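Local coordinates for excinuclease ABC, subunit A. (PDB 2VF7), which probably binds DNA and hydrolyses ATP as a zinc-containing UvrA-family ABC protein linked to recognition of DNA damage, at residues L615-Y627 with E675-V689. The protein carries 1 engineered substitution. Numbering follows the deposited sequence.
Sequences LFAATPLAKKRGY and ETLEVEYRGKNIADV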
loop_
_atom_site.group_PDB
_atom_site.type_symbol
_atom_site.label_atom_id
_atom_site.label_comp_id
_atom_site.label_asym_id
_atom_site.label_seq_id
_atom_site.Cartn_x
_atom_site.Cartn_y
_atom_site.Cartn_z
ATOM N N LEU A 615 33.915 16.496 28.455
ATOM C CA LEU A 615 35.270 15.987 28.183
ATOM C C LEU A 615 35.727 16.305 26.778
ATOM O O LEU A 615 36.926 16.372 26.508
ATOM C CB LEU A 615 35.335 14.459 28.362
ATOM C CG LEU A 615 35.130 13.783 29.724
ATOM C CD1 LEU A 615 35.094 12.265 29.609
ATOM C CD2 LEU A 615 36.192 14.239 30.751
ATOM N N PHE A 616 34.771 16.427 25.861
ATOM C CA PHE A 616 35.056 16.824 24.476
ATOM C C PHE A 616 35.317 18.326 24.367
ATOM O O PHE A 616 36.211 18.748 23.649
ATOM C CB PHE A 616 33.922 16.378 23.539
ATOM C CG PHE A 616 34.085 14.960 23.013
ATOM C CD1 PHE A 616 33.621 13.877 23.740
ATOM C CD2 PHE A 616 34.717 14.726 21.794
ATOM C CE1 PHE A 616 33.805 12.574 23.282
ATOM C CE2 PHE A 616 34.898 13.442 21.325
ATOM C CZ PHE A 616 34.435 12.355 22.058
ATOM N N ALA A 617 34.547 19.120 25.104
ATOM C CA ALA A 617 34.689 20.568 25.124
ATOM C C ALA A 617 36.017 21.045 25.723
ATOM O O ALA A 617 36.389 22.211 25.548
ATOM C CB ALA A 617 33.530 21.181 25.873
ATOM N N ALA A 618 36.721 20.147 26.425
ATOM C CA ALA A 618 38.001 20.467 27.088
ATOM C C ALA A 618 39.261 20.062 26.300
ATOM O O ALA A 618 40.374 20.133 26.820
ATOM C CB ALA A 618 38.028 19.853 28.469
ATOM N N THR A 619 39.086 19.652 25.049
ATOM C CA THR A 619 40.193 19.195 24.205
ATOM C C THR A 619 40.835 20.359 23.483
ATOM O O THR A 619 40.169 21.379 23.244
ATOM C CB THR A 619 39.742 18.119 23.165
ATOM O OG1 THR A 619 38.574 18.564 22.480
ATOM C CG2 THR A 619 39.432 16.810 23.856
ATOM N N PRO A 620 42.146 20.233 23.165
ATOM C CA PRO A 620 42.915 21.236 22.430
ATOM C C PRO A 620 42.247 21.809 21.174
ATOM O O PRO A 620 42.388 23.015 20.911
ATOM C CB PRO A 620 44.212 20.495 22.048
ATOM C CG PRO A 620 44.090 19.100 22.582
ATOM C CD PRO A 620 42.994 19.096 23.579
ATOM N N LEU A 621 41.560 20.968 20.398
ATOM C CA LEU A 621 40.942 21.425 19.141
ATOM C C LEU A 621 39.599 22.120 19.358
ATOM O O LEU A 621 39.291 23.104 18.677
ATOM C CB LEU A 621 40.823 20.292 18.112
ATOM C CG LEU A 621 40.247 20.602 16.726
ATOM C CD1 LEU A 621 41.170 21.471 15.837
ATOM C CD2 LEU A 621 39.869 19.302 16.018
ATOM N N ALA A 622 38.817 21.609 20.306
ATOM C CA ALA A 622 37.563 22.236 20.711
ATOM C C ALA A 622 37.835 23.598 21.329
ATOM O O ALA A 622 37.057 24.534 21.159
ATOM C CB ALA A 622 36.806 21.348 21.685
ATOM N N LYS A 623 38.958 23.709 22.033
ATOM C CA LYS A 623 39.350 24.971 22.652
ATOM C C LYS A 623 39.739 26.039 21.622
ATOM O O LYS A 623 39.377 27.203 21.786
ATOM C CB LYS A 623 40.462 24.725 23.667
ATOM C CG LYS A 623 40.121 25.179 25.088
ATOM C CD LYS A 623 38.721 24.730 25.507
ATOM C CE LYS A 623 38.613 24.538 27.020
ATOM N NZ LYS A 623 38.866 25.785 27.815
ATOM N N LYS A 624 40.445 25.627 20.563
ATOM C CA LYS A 624 40.807 26.496 19.430
ATOM C C LYS A 624 39.600 27.155 18.771
ATOM O O LYS A 624 39.598 28.369 18.521
ATOM C CB LYS A 624 41.539 25.699 18.347
ATOM C CG LYS A 624 43.041 25.802 18.340
ATOM C CD LYS A 624 43.604 25.159 17.071
ATOM C CE LYS A 624 44.226 26.199 16.127
ATOM N NZ LYS A 624 43.239 26.887 15.227
ATOM N N ARG A 625 38.611 26.336 18.422
ATOM C CA ARG A 625 37.338 26.830 17.942
ATOM C C ARG A 625 36.548 27.228 19.170
ATOM O O ARG A 625 36.826 26.765 20.270
ATOM C CB ARG A 625 36.589 25.742 17.198
ATOM C CG ARG A 625 37.222 25.251 15.902
ATOM C CD ARG A 625 37.836 23.881 16.103
ATOM N NE ARG A 625 37.390 22.861 15.142
ATOM C CZ ARG A 625 37.943 22.637 13.950
ATOM N NH1 ARG A 625 38.959 23.387 13.521
ATOM N NH2 ARG A 625 37.486 21.663 13.185
ATOM N N GLY A 626 35.553 28.079 19.014
ATOM C CA GLY A 626 34.809 28.495 20.190
ATOM C C GLY A 626 33.696 27.515 20.490
ATOM O O GLY A 626 32.523 27.899 20.408
ATOM N N TYR A 627 34.054 26.258 20.798
ATOM C CA TYR A 627 33.064 25.185 21.083
ATOM C C TYR A 627 32.872 25.041 22.585
ATOM O O TYR A 627 33.853 25.083 23.360
ATOM C CB TYR A 627 33.499 23.793 20.585
ATOM C CG TYR A 627 33.650 23.543 19.094
ATOM C CD1 TYR A 627 33.215 24.454 18.142
ATOM C CD2 TYR A 627 34.216 22.345 18.648
ATOM C CE1 TYR A 627 33.368 24.187 16.775
ATOM C CE2 TYR A 627 34.375 22.071 17.299
ATOM C CZ TYR A 627 33.942 22.984 16.365
ATOM O OH TYR A 627 34.095 22.700 15.019
ATOM N N GLU A 675 32.361 18.573 10.766
ATOM C CA GLU A 675 33.295 19.433 11.477
ATOM C C GLU A 675 33.342 19.087 12.966
ATOM O O GLU A 675 34.384 19.202 13.603
ATOM C CB GLU A 675 32.896 20.888 11.259
ATOM C CG GLU A 675 33.658 21.877 12.083
ATOM C CD GLU A 675 33.196 23.277 11.837
ATOM O OE1 GLU A 675 32.521 23.493 10.801
ATOM O OE2 GLU A 675 33.518 24.162 12.666
ATOM N N THR A 676 32.211 18.632 13.503
ATOM C CA THR A 676 32.133 18.184 14.895
ATOM C C THR A 676 32.896 16.865 15.110
ATOM O O THR A 676 33.403 16.615 16.197
ATOM C CB THR A 676 30.660 18.056 15.339
ATOM O OG1 THR A 676 29.950 19.251 14.988
ATOM C CG2 THR A 676 30.554 17.838 16.812
ATOM N N LEU A 677 33.013 16.049 14.058
ATOM C CA LEU A 677 33.579 14.697 14.186
ATOM C C LEU A 677 35.095 14.688 13.995
ATOM O O LEU A 677 35.757 13.654 14.181
ATOM C CB LEU A 677 32.912 13.716 13.199
ATOM C CG LEU A 677 31.393 13.508 13.232
ATOM C CD1 LEU A 677 30.912 12.999 11.877
ATOM C CD2 LEU A 677 30.994 12.550 14.323
ATOM N N GLU A 678 35.626 15.848 13.618
ATOM C CA GLU A 678 37.073 16.086 13.544
ATOM C C GLU A 678 37.738 16.207 14.917
ATOM O O GLU A 678 38.970 16.114 15.016
ATOM C CB GLU A 678 37.364 17.361 12.728
ATOM C CG GLU A 678 37.027 17.257 11.246
ATOM C CD GLU A 678 37.496 18.464 10.458
ATOM O OE1 GLU A 678 37.364 18.454 9.203
ATOM O OE2 GLU A 678 38.006 19.423 11.086
ATOM N N VAL A 679 36.929 16.434 15.956
ATOM C CA VAL A 679 37.406 16.580 17.341
ATOM C C VAL A 679 37.440 15.223 18.040
ATOM O O VAL A 679 36.423 14.516 18.097
ATOM C CB VAL A 679 36.526 17.580 18.169
ATOM C CG1 VAL A 679 37.097 17.791 19.579
ATOM C CG2 VAL A 679 36.359 18.925 17.429
ATOM N N GLU A 680 38.607 14.864 18.579
ATOM C CA GLU A 680 38.761 13.582 19.266
ATOM C C GLU A 680 39.242 13.684 20.717
ATOM O O GLU A 680 40.260 14.328 21.019
ATOM C CB GLU A 680 39.703 12.669 18.491
ATOM C CG GLU A 680 39.265 12.317 17.088
ATOM C CD GLU A 680 40.386 11.638 16.308
ATOM O OE1 GLU A 680 41.549 11.740 16.723
ATOM O OE2 GLU A 680 40.107 10.990 15.284
ATOM N N TYR A 681 38.494 13.039 21.602
ATOM C CA TYR A 681 38.905 12.783 22.989
ATOM C C TYR A 681 39.494 11.378 23.053
ATOM O O TYR A 681 38.778 10.383 22.838
ATOM C CB TYR A 681 37.703 12.899 23.939
ATOM C CG TYR A 681 37.936 12.349 25.339
ATOM C CD1 TYR A 681 38.762 13.012 26.258
ATOM C CD2 TYR A 681 37.316 11.175 25.754
ATOM C CE1 TYR A 681 38.973 12.505 27.546
ATOM C CE2 TYR A 681 37.517 10.675 27.026
ATOM C CZ TYR A 681 38.340 11.341 27.910
ATOM O OH TYR A 681 38.512 10.815 29.162
ATOM N N ARG A 682 40.793 11.317 23.329
ATOM C CA ARG A 682 41.559 10.074 23.421
ATOM C C ARG A 682 41.410 9.171 22.206
ATOM O O ARG A 682 41.142 7.970 22.347
ATOM C CB ARG A 682 41.226 9.309 24.711
ATOM C CG ARG A 682 41.953 9.793 25.959
ATOM C CD ARG A 682 41.898 8.693 27.004
ATOM N NE ARG A 682 40.639 8.696 27.743
ATOM C CZ ARG A 682 40.063 7.614 28.268
ATOM N NH1 ARG A 682 40.603 6.412 28.115
ATOM N NH2 ARG A 682 38.922 7.739 28.943
ATOM N N GLY A 683 41.584 9.757 21.020
ATOM C CA GLY A 683 41.534 9.025 19.747
ATOM C C GLY A 683 40.169 8.506 19.305
ATOM O O GLY A 683 40.095 7.666 18.402
ATOM N N LYS A 684 39.099 9.005 19.939
ATOM C CA LYS A 684 37.714 8.705 19.560
ATOM C C LYS A 684 36.906 9.976 19.259
ATOM O O LYS A 684 36.943 10.920 20.044
ATOM C CB LYS A 684 37.019 7.970 20.709
ATOM C CG LYS A 684 37.543 6.569 20.975
ATOM C CD LYS A 684 36.449 5.654 21.527
ATOM C CE LYS A 684 37.019 4.261 21.852
ATOM N NZ LYS A 684 37.922 3.758 20.771
ATOM N N ASN A 685 36.157 10.018 18.153
ATOM C CA ASN A 685 35.247 11.156 17.936
ATOM C C ASN A 685 33.982 10.938 18.747
ATOM O O ASN A 685 33.911 9.964 19.469
ATOM C CB ASN A 685 34.997 11.511 16.443
ATOM C CG ASN A 685 34.419 10.352 15.616
ATOM O OD1 ASN A 685 33.568 9.608 16.081
ATOM N ND2 ASN A 685 34.890 10.207 14.383
ATOM N N ILE A 686 33.004 11.832 18.679
ATOM C CA ILE A 686 31.840 11.719 19.563
ATOM C C ILE A 686 30.899 10.591 19.107
ATOM O O ILE A 686 30.126 10.054 19.908
ATOM C CB ILE A 686 31.067 13.083 19.715
ATOM C CG1 ILE A 686 29.936 12.984 20.758
ATOM C CG2 ILE A 686 30.490 13.555 18.368
ATOM C CD1 ILE A 686 30.373 12.860 22.267
ATOM N N ALA A 687 30.968 10.253 17.820
ATOM C CA ALA A 687 30.193 9.168 17.223
ATOM C C ALA A 687 30.904 7.862 17.497
ATOM O O ALA A 687 30.268 6.809 17.573
ATOM C CB ALA A 687 30.061 9.387 15.718
ATOM N N ASP A 688 32.232 7.940 17.647
ATOM C CA ASP A 688 33.041 6.796 18.051
ATOM C C ASP A 688 32.600 6.355 19.429
ATOM O O ASP A 688 32.482 5.146 19.662
ATOM C CB ASP A 688 34.540 7.101 18.060
ATOM C CG ASP A 688 35.201 6.975 16.681
ATOM O OD1 ASP A 688 36.133 7.749 16.426
ATOM O OD2 ASP A 688 34.829 6.108 15.864
ATOM N N VAL A 689 32.315 7.299 20.338
ATOM C CA VAL A 689 31.836 6.890 21.670
ATOM C C VAL A 689 30.388 6.384 21.700
ATOM O O VAL A 689 30.099 5.416 22.349
ATOM C CB VAL A 689 32.147 7.901 22.867
ATOM C CG1 VAL A 689 33.470 8.697 22.672
ATOM C CG2 VAL A 689 30.998 8.810 23.219
#
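F616 is sandwiched between Y681 and I686. Y681 CB lies 3.8 Å from the ring centroid and 10° off its normal, a CH-pi contact over one face; I686 CD1 makes a second over the opposite face, 4.0 Å from the centroid. V679 O and V689 CG1 lie at the edge of the ring, in plane, and F632, outside the two segments, also meets it. Replacing F616 by an alanine is likely to open a gap between Y681 CB and I686 and to leave V689 CG1 without its aromatic partner.

The Y681 ring itself turns to L615: CG, anti to the backbone N, sets it so that L615 CB sits over one face, 4.2 Å from the centroid, with R682 CG over the other, while L615 CD1 reaches the hydroxyl end.

V679 divides its branches. CG1 packs against A622 CB and T619 OG1, whose hydroxyl is spent on F616 O in the carbonyl plane (2.6 Å); CG2 fits between L621 CD2 and the edge of the Y627 ring.

Polar contacts close the far end. Y627 OH donates to E675 OE2 (2.8 Å), arriving on the anti side and 20° out of the carboxylate plane. R625, bent at chi2 and chi3, brings NH2 to E678 OE2 at 3.1 Å; the 128° N-H...O angle makes this a weak hydrogen bond within a salt bridge.

Y681 to K684 forms a type I' turn, followed by N685 and D688 as a capping box starting helix 686-690. A turn and a capped helix start thus pack on helices 609-617 and 620-624; with the I686 side chain about 12 Å from the bound zinc ion of C641, C644, C664 and C667, this is consistent with the zinc-bearing insertion of UvrA's second ABC ATPase unit.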